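Local structure of cell wall surface anchor family protein (Streptococcus agalactiae serogroup V, 3TW0) at residues A[64-69]-A[103-108]; A[71-76]-A[138-143]. The protein serves as the adhesive tip pilin of group B streptococcal pili, and probably uses its metal-binding von Willebrand factor A domain to attach to host surfaces. The protein carries 2 engineered substitutions. One frame throughout, in Å; residues are numbered along the deposited sequence.

Interaction 1 (A[64-69]-A[103-108]); sequences TIFDGT and HNYSYL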
loop_
_atom_site.group_PDB
_atom_site.type_symbol
_atom_site.label_atom_id
_atom_site.label_comp_id
_atom_site.label_asym_id
_atom_site.label_seq_id
_atom_site.Cartn_x
_atom_site.Cartn_y
_atom_site.Cartn_z
ATOM N N THR A 64 -4.330 -4.796 2.925
ATOM C CA THR A 64 -3.732 -6.083 3.167
ATOM C C THR A 64 -4.028 -6.988 2.000
ATOM O O THR A 64 -4.653 -6.558 1.022
ATOM C CB THR A 64 -4.206 -6.695 4.505
ATOM O OG1 THR A 64 -3.461 -7.889 4.755
ATOM C CG2 THR A 64 -5.712 -7.027 4.467
ATOM N N ILE A 65 -3.562 -8.235 2.083
ATOM C CA ILE A 65 -3.846 -9.214 1.063
ATOM C C ILE A 65 -5.285 -9.734 1.184
ATOM O O ILE A 65 -5.633 -10.324 2.206
ATOM C CB ILE A 65 -2.882 -10.441 1.128
ATOM C CG1 ILE A 65 -1.412 -10.004 1.049
ATOM C CG2 ILE A 65 -3.203 -11.402 -0.004
ATOM C CD1 ILE A 65 -1.167 -8.907 -0.001
ATOM N N PHE A 66 -6.072 -9.587 0.114
ATOM C CA PHE A 66 -7.463 -10.020 0.149
ATOM C C PHE A 66 -7.562 -11.512 -0.163
ATOM O O PHE A 66 -7.825 -11.925 -1.287
ATOM C CB PHE A 66 -8.378 -9.179 -0.764
ATOM C CG PHE A 66 -8.584 -7.754 -0.303
ATOM C CD1 PHE A 66 -8.150 -7.324 0.937
ATOM C CD2 PHE A 66 -9.239 -6.847 -1.120
ATOM C CE1 PHE A 66 -8.338 -6.014 1.347
ATOM C CE2 PHE A 66 -9.475 -5.537 -0.703
ATOM C CZ PHE A 66 -9.026 -5.123 0.523
ATOM N N ASP A 67 -7.359 -12.304 0.871
ATOM C CA ASP A 67 -7.340 -13.737 0.748
ATOM C C ASP A 67 -8.362 -14.412 1.662
ATOM O O ASP A 67 -8.250 -15.596 1.927
ATOM C CB ASP A 67 -5.948 -14.238 1.126
ATOM C CG ASP A 67 -5.594 -13.911 2.553
ATOM O OD1 ASP A 67 -6.399 -13.238 3.265
ATOM O OD2 ASP A 67 -4.486 -14.309 2.957
ATOM N N GLY A 68 -9.331 -13.673 2.175
ATOM C CA GLY A 68 -10.395 -14.301 2.972
ATOM C C GLY A 68 -10.037 -14.504 4.436
ATOM O O GLY A 68 -10.820 -15.119 5.188
ATOM N N THR A 69 -8.876 -14.012 4.868
ATOM C CA THR A 69 -8.556 -14.044 6.308
ATOM C C THR A 69 -9.002 -12.763 6.998
ATOM O O THR A 69 -9.323 -11.767 6.345
ATOM C CB THR A 69 -7.067 -14.302 6.632
ATOM O OG1 THR A 69 -6.249 -13.377 5.886
ATOM C CG2 THR A 69 -6.685 -15.765 6.291
ATOM N N HIS A 103 -12.588 -10.109 1.648
ATOM C CA HIS A 103 -12.961 -10.895 0.485
ATOM C C HIS A 103 -11.781 -11.790 0.072
ATOM O O HIS A 103 -10.625 -11.397 0.173
ATOM C CB HIS A 103 -13.221 -9.966 -0.705
ATOM C CG HIS A 103 -14.367 -9.016 -0.526
ATOM N ND1 HIS A 103 -15.663 -9.437 -0.294
ATOM C CD2 HIS A 103 -14.421 -7.665 -0.605
ATOM C CE1 HIS A 103 -16.460 -8.387 -0.227
ATOM N NE2 HIS A 103 -15.731 -7.299 -0.403
ATOM N N ASN A 104 -12.084 -12.974 -0.434
ATOM C CA ASN A 104 -11.061 -13.861 -0.993
ATOM C C ASN A 104 -10.973 -13.592 -2.477
ATOM O O ASN A 104 -11.643 -14.231 -3.296
ATOM C CB ASN A 104 -11.383 -15.329 -0.750
ATOM C CG ASN A 104 -10.239 -16.247 -1.135
ATOM O OD1 ASN A 104 -9.205 -15.790 -1.621
ATOM N ND2 ASN A 104 -10.387 -17.537 -0.847
ATOM N N TYR A 105 -10.133 -12.615 -2.816
ATOM C CA TYR A 105 -9.955 -12.239 -4.198
ATOM C C TYR A 105 -8.594 -12.752 -4.694
ATOM O O TYR A 105 -8.070 -12.291 -5.719
ATOM C CB TYR A 105 -10.070 -10.710 -4.349
ATOM C CG TYR A 105 -11.477 -10.120 -4.193
ATOM C CD1 TYR A 105 -12.633 -10.870 -4.455
ATOM C CD2 TYR A 105 -11.633 -8.794 -3.829
ATOM C CE1 TYR A 105 -13.912 -10.290 -4.322
ATOM C CE2 TYR A 105 -12.877 -8.208 -3.686
ATOM C CZ TYR A 105 -14.010 -8.949 -3.945
ATOM O OH TYR A 105 -15.227 -8.330 -3.808
ATOM N N SER A 106 -8.032 -13.717 -3.970
ATOM C CA SER A 106 -6.686 -14.200 -4.284
ATOM C C SER A 106 -6.653 -15.696 -4.655
ATOM O O SER A 106 -7.545 -16.478 -4.274
ATOM C CB SER A 106 -5.737 -13.887 -3.130
ATOM O OG SER A 106 -5.586 -12.469 -2.990
ATOM N N TYR A 107 -5.634 -16.058 -5.437
ATOM C CA TYR A 107 -5.235 -17.449 -5.620
ATOM C C TYR A 107 -3.727 -17.572 -5.420
ATOM O O TYR A 107 -2.945 -17.211 -6.294
ATOM C CB TYR A 107 -5.658 -18.003 -6.976
ATOM C CG TYR A 107 -5.804 -19.494 -6.928
ATOM C CD1 TYR A 107 -7.045 -20.071 -6.641
ATOM C CD2 TYR A 107 -4.706 -20.336 -7.103
ATOM C CE1 TYR A 107 -7.197 -21.424 -6.557
ATOM C CE2 TYR A 107 -4.851 -21.722 -7.009
ATOM C CZ TYR A 107 -6.115 -22.244 -6.735
ATOM O OH TYR A 107 -6.316 -23.598 -6.643
ATOM N N LEU A 108 -3.338 -18.114 -4.269
ATOM C CA LEU A 108 -1.991 -17.919 -3.732
ATOM C C LEU A 108 -1.008 -19.047 -4.061
ATOM O O LEU A 108 0.150 -18.998 -3.650
ATOM C CB LEU A 108 -2.057 -17.659 -2.219
ATOM C CG LEU A 108 -2.821 -16.389 -1.789
ATOM C CD1 LEU A 108 -3.068 -16.327 -0.254
ATOM C CD2 LEU A 108 -2.040 -15.156 -2.245
#

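Interaction 2 (A[71-76]-A[138-143]); sequences ATVSKG and YQFGAT. With MG (magnesium ion), chain E; ACT (acetate ion), chain F.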
loop_
_atom_site.group_PDB
_atom_site.type_symbol
_atom_site.label_atom_id
_atom_site.label_comp_id
_atom_site.label_asym_id
_atom_site.label_seq_id
_atom_site.Cartn_x
_atom_site.Cartn_y
_atom_site.Cartn_z
ATOM N N ALA A 71 -8.330 -9.473 9.123
ATOM C CA ALA A 71 -7.268 -8.486 9.219
ATOM C C ALA A 71 -7.718 -7.345 10.127
ATOM O O ALA A 71 -8.941 -7.136 10.313
ATOM C CB ALA A 71 -6.922 -7.955 7.809
ATOM N N THR A 72 -6.744 -6.598 10.644
ATOM C CA THR A 72 -6.981 -5.427 11.509
ATOM C C THR A 72 -6.190 -4.222 10.996
ATOM O O THR A 72 -5.068 -4.369 10.522
ATOM C CB THR A 72 -6.590 -5.734 12.970
ATOM O OG1 THR A 72 -7.424 -6.793 13.456
ATOM C CG2 THR A 72 -6.809 -4.555 13.841
ATOM N N VAL A 73 -6.803 -3.042 11.063
ATOM C CA VAL A 73 -6.146 -1.830 10.652
ATOM C C VAL A 73 -6.413 -0.803 11.733
ATOM O O VAL A 73 -7.374 -0.960 12.503
ATOM C CB VAL A 73 -6.658 -1.315 9.264
ATOM C CG1 VAL A 73 -6.313 -2.300 8.121
ATOM C CG2 VAL A 73 -8.159 -1.045 9.284
ATOM N N SER A 74 -5.582 0.234 11.797
ATOM C CA SER A 74 -5.846 1.366 12.676
ATOM C C SER A 74 -6.429 2.523 11.901
ATOM O O SER A 74 -6.080 2.751 10.717
ATOM C CB SER A 74 -4.571 1.850 13.369
ATOM O OG SER A 74 -3.935 0.799 14.050
ATOM N N LYS A 75 -7.292 3.285 12.573
ATOM C CA LYS A 75 -7.898 4.466 11.966
ATOM C C LYS A 75 -7.973 5.612 12.966
ATOM O O LYS A 75 -7.666 5.453 14.144
ATOM C CB LYS A 75 -9.303 4.143 11.469
ATOM C CG LYS A 75 -9.351 3.283 10.241
ATOM C CD LYS A 75 -8.963 4.064 8.973
ATOM C CE LYS A 75 -8.673 3.093 7.814
ATOM N NZ LYS A 75 -8.187 3.811 6.566
ATOM N N GLY A 76 -8.354 6.785 12.484
ATOM C CA GLY A 76 -8.698 7.876 13.371
ATOM C C GLY A 76 -7.658 8.977 13.365
ATOM O O GLY A 76 -6.698 8.950 12.576
ATOM N N TYR A 138 -14.471 -0.845 3.641
ATOM C CA TYR A 138 -13.931 0.399 3.133
ATOM C C TYR A 138 -12.698 0.823 3.942
ATOM O O TYR A 138 -11.786 1.416 3.380
ATOM C CB TYR A 138 -14.982 1.527 3.193
ATOM C CG TYR A 138 -14.480 2.838 2.606
ATOM C CD1 TYR A 138 -14.491 3.047 1.224
ATOM C CD2 TYR A 138 -13.991 3.854 3.429
ATOM C CE1 TYR A 138 -14.047 4.220 0.686
ATOM C CE2 TYR A 138 -13.538 5.047 2.894
ATOM C CZ TYR A 138 -13.558 5.211 1.516
ATOM O OH TYR A 138 -13.109 6.382 0.951
ATOM N N GLN A 139 -12.687 0.513 5.237
ATOM C CA GLN A 139 -11.545 0.784 6.127
ATOM C C GLN A 139 -10.255 -0.005 5.813
ATOM O O GLN A 139 -9.176 0.316 6.350
ATOM C CB GLN A 139 -11.917 0.476 7.585
ATOM C CG GLN A 139 -13.143 1.198 8.092
ATOM C CD GLN A 139 -13.079 2.684 7.850
ATOM O OE1 GLN A 139 -12.128 3.344 8.246
ATOM N NE2 GLN A 139 -14.118 3.233 7.221
ATOM N N PHE A 140 -10.398 -1.054 5.002
ATOM C CA PHE A 140 -9.289 -1.912 4.564
ATOM C C PHE A 140 -8.852 -1.593 3.128
ATOM O O PHE A 140 -8.141 -2.392 2.471
ATOM C CB PHE A 140 -9.687 -3.395 4.718
ATOM C CG PHE A 140 -9.907 -3.788 6.140
ATOM C CD1 PHE A 140 -8.903 -4.427 6.864
ATOM C CD2 PHE A 140 -11.100 -3.467 6.785
ATOM C CE1 PHE A 140 -9.091 -4.765 8.209
ATOM C CE2 PHE A 140 -11.301 -3.796 8.144
ATOM C CZ PHE A 140 -10.312 -4.444 8.847
ATOM N N GLY A 141 -9.212 -0.387 2.681
ATOM C CA GLY A 141 -9.052 0.025 1.276
ATOM C C GLY A 141 -7.855 0.918 0.975
ATOM O O GLY A 141 -7.827 1.562 -0.050
ATOM N N ALA A 142 -6.855 0.931 1.844
ATOM C CA ALA A 142 -5.565 1.621 1.533
ATOM C C ALA A 142 -4.765 0.911 0.415
ATOM O O ALA A 142 -5.127 -0.154 -0.038
ATOM C CB ALA A 142 -4.726 1.759 2.813
ATOM N N THR A 143 -3.665 1.510 -0.045
ATOM C CA THR A 143 -2.868 0.903 -1.129
ATOM C C THR A 143 -1.515 0.449 -0.555
ATOM O O THR A 143 -0.532 1.178 -0.609
ATOM C CB THR A 143 -2.732 1.876 -2.305
ATOM O OG1 THR A 143 -4.015 2.457 -2.586
ATOM C CG2 THR A 143 -2.214 1.172 -3.586
HETATM MG MG MG E . -5.406 3.081 -4.039
HETATM C C ACT F . -6.442 4.185 -1.324
HETATM O O ACT F . -6.629 3.786 -2.486
HETATM O OXT ACT F . -5.260 4.079 -0.927
HETATM C CH3 ACT F . -7.556 4.740 -0.448
HETATM O O HOH W 1 -6.439 0.860 5.993
HETATM O O HOH W 2 -4.389 2.566 -5.591
HETATM O O HOH W 3 -4.318 5.007 -4.027
#

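Interaction 1 (A[64-69]-A[103-108])
Two loops of the von Willebrand factor A domain meet here through a shared backbone carbonyl: F66 O, in the turn that follows strand 55-61, takes hydrogen bonds from Y105 N and from the S106 hydroxyl, while D67 and N104 form a single beta bridge. Two donors thus grip one carbonyl oxygen and join two chains with little regular structure. Y105 N lies 2.9 Å from F66 O and S106 OG is equally close, but the donors approach from opposite faces of the carbonyl plane, so the oxygen is held from above and below. The S106 hydroxyl gets there because OG stands beside its own backbone N, anti to the carbonyl carbon (chi1 -65°). A weak bond, G68 N to H103 O at 3.3 Å, closes the bridge on its other side.

F66 is the centre of an inverse gamma turn, and its carbonyl faces the second loop. The F66 and Y105 side chains lie side by side and point the same way, CD2 of F66 4.1 Å from CD2 of Y105. The Y105 ring is in turn covered on one face by H103 CB, while its OH sits over the centre of the H103 ring. Beyond the bridge, L108 CD1 packs on D67 CB at 3.8 Å. The carboxylate of D67 folds back on its own loop in an Asx turn, OD1 accepting from T69 N. T69 OG1 also donates to D67 OD1, at 2.6 Å and on the syn side.

S106 OG is also bonded to T60 N and Y105 O to T60 OG1, tying the pair to edge strand 55-61 of the parallel sheet. H103 NE2 is bonded to E129, F66 rests on N19, and L108 touches V59 of strand 55-61 and K151 and I155 of helix 145-159.

Interaction 2 (A[71-76]-A[138-143])
The loop that brings T143 to the magnesium site, consistent with the metal-ion-dependent adhesion site (MIDAS) of von Willebrand factor A domains, leans on strand 70-78 through F140 and Q139, an example of a metal-binding loop resting on a neighbouring sheet. F140 carries the apolar half. V73 CG2 stands over one face of its ring, 4.0 Å from the centroid and 13° off the normal, a CH-pi contact displaced toward the rim, while V73 CG1 meets F140 CD1 at 3.6 Å. A71 CB touches CE1 of the same ring, and T72 N lies at the ring edge near its plane. F98 and A100 of strand 97-101 also pack on F140.

The second half pairs the aliphatic part of K75 with Q139. Bending at chi2 (-74°) brings the lysine chain across the glutamine, with K75 CD 3.3 Å from Q139 OE1 and CE close to Q139 O. The charged end of K75 is bonded to D227 O; a water donates to Q139 O at 2.8 Å and accepts only a weak bond from K75 NZ. Q139 NE2 goes to R135 O.

At the far end of the loop T143 OG1 binds magnesium at 2.1 Å; S20 and S22, from another part of the chain, are the other protein ligands. T143 OG1 also donates to acetate OXT, while the other acetate oxygen, O, is itself a magnesium ligand.

How the interactions relate
Interactions 1 and 2 have centres about 15 Å apart and join four pieces of chain that alternate in sequence: 64-69, 71-76, 103-108 and 138-143. The first two are nearly continuous, leading from the end of strand 55-61 into strand 70-78, so the same passage meets one loop and then another. The contacts also touch directly, F66 CZ lying 3.5 Å from F140 O and T64 CG2 packing on A71 CB. Together they connect the parallel sheet of the von Willebrand factor A domain with the antiparallel sheet beside it, next to the magnesium site, where T143 of interaction 2 is a ligand and the side chain of F66 of interaction 1 lies about 10 Å from the magnesium ion.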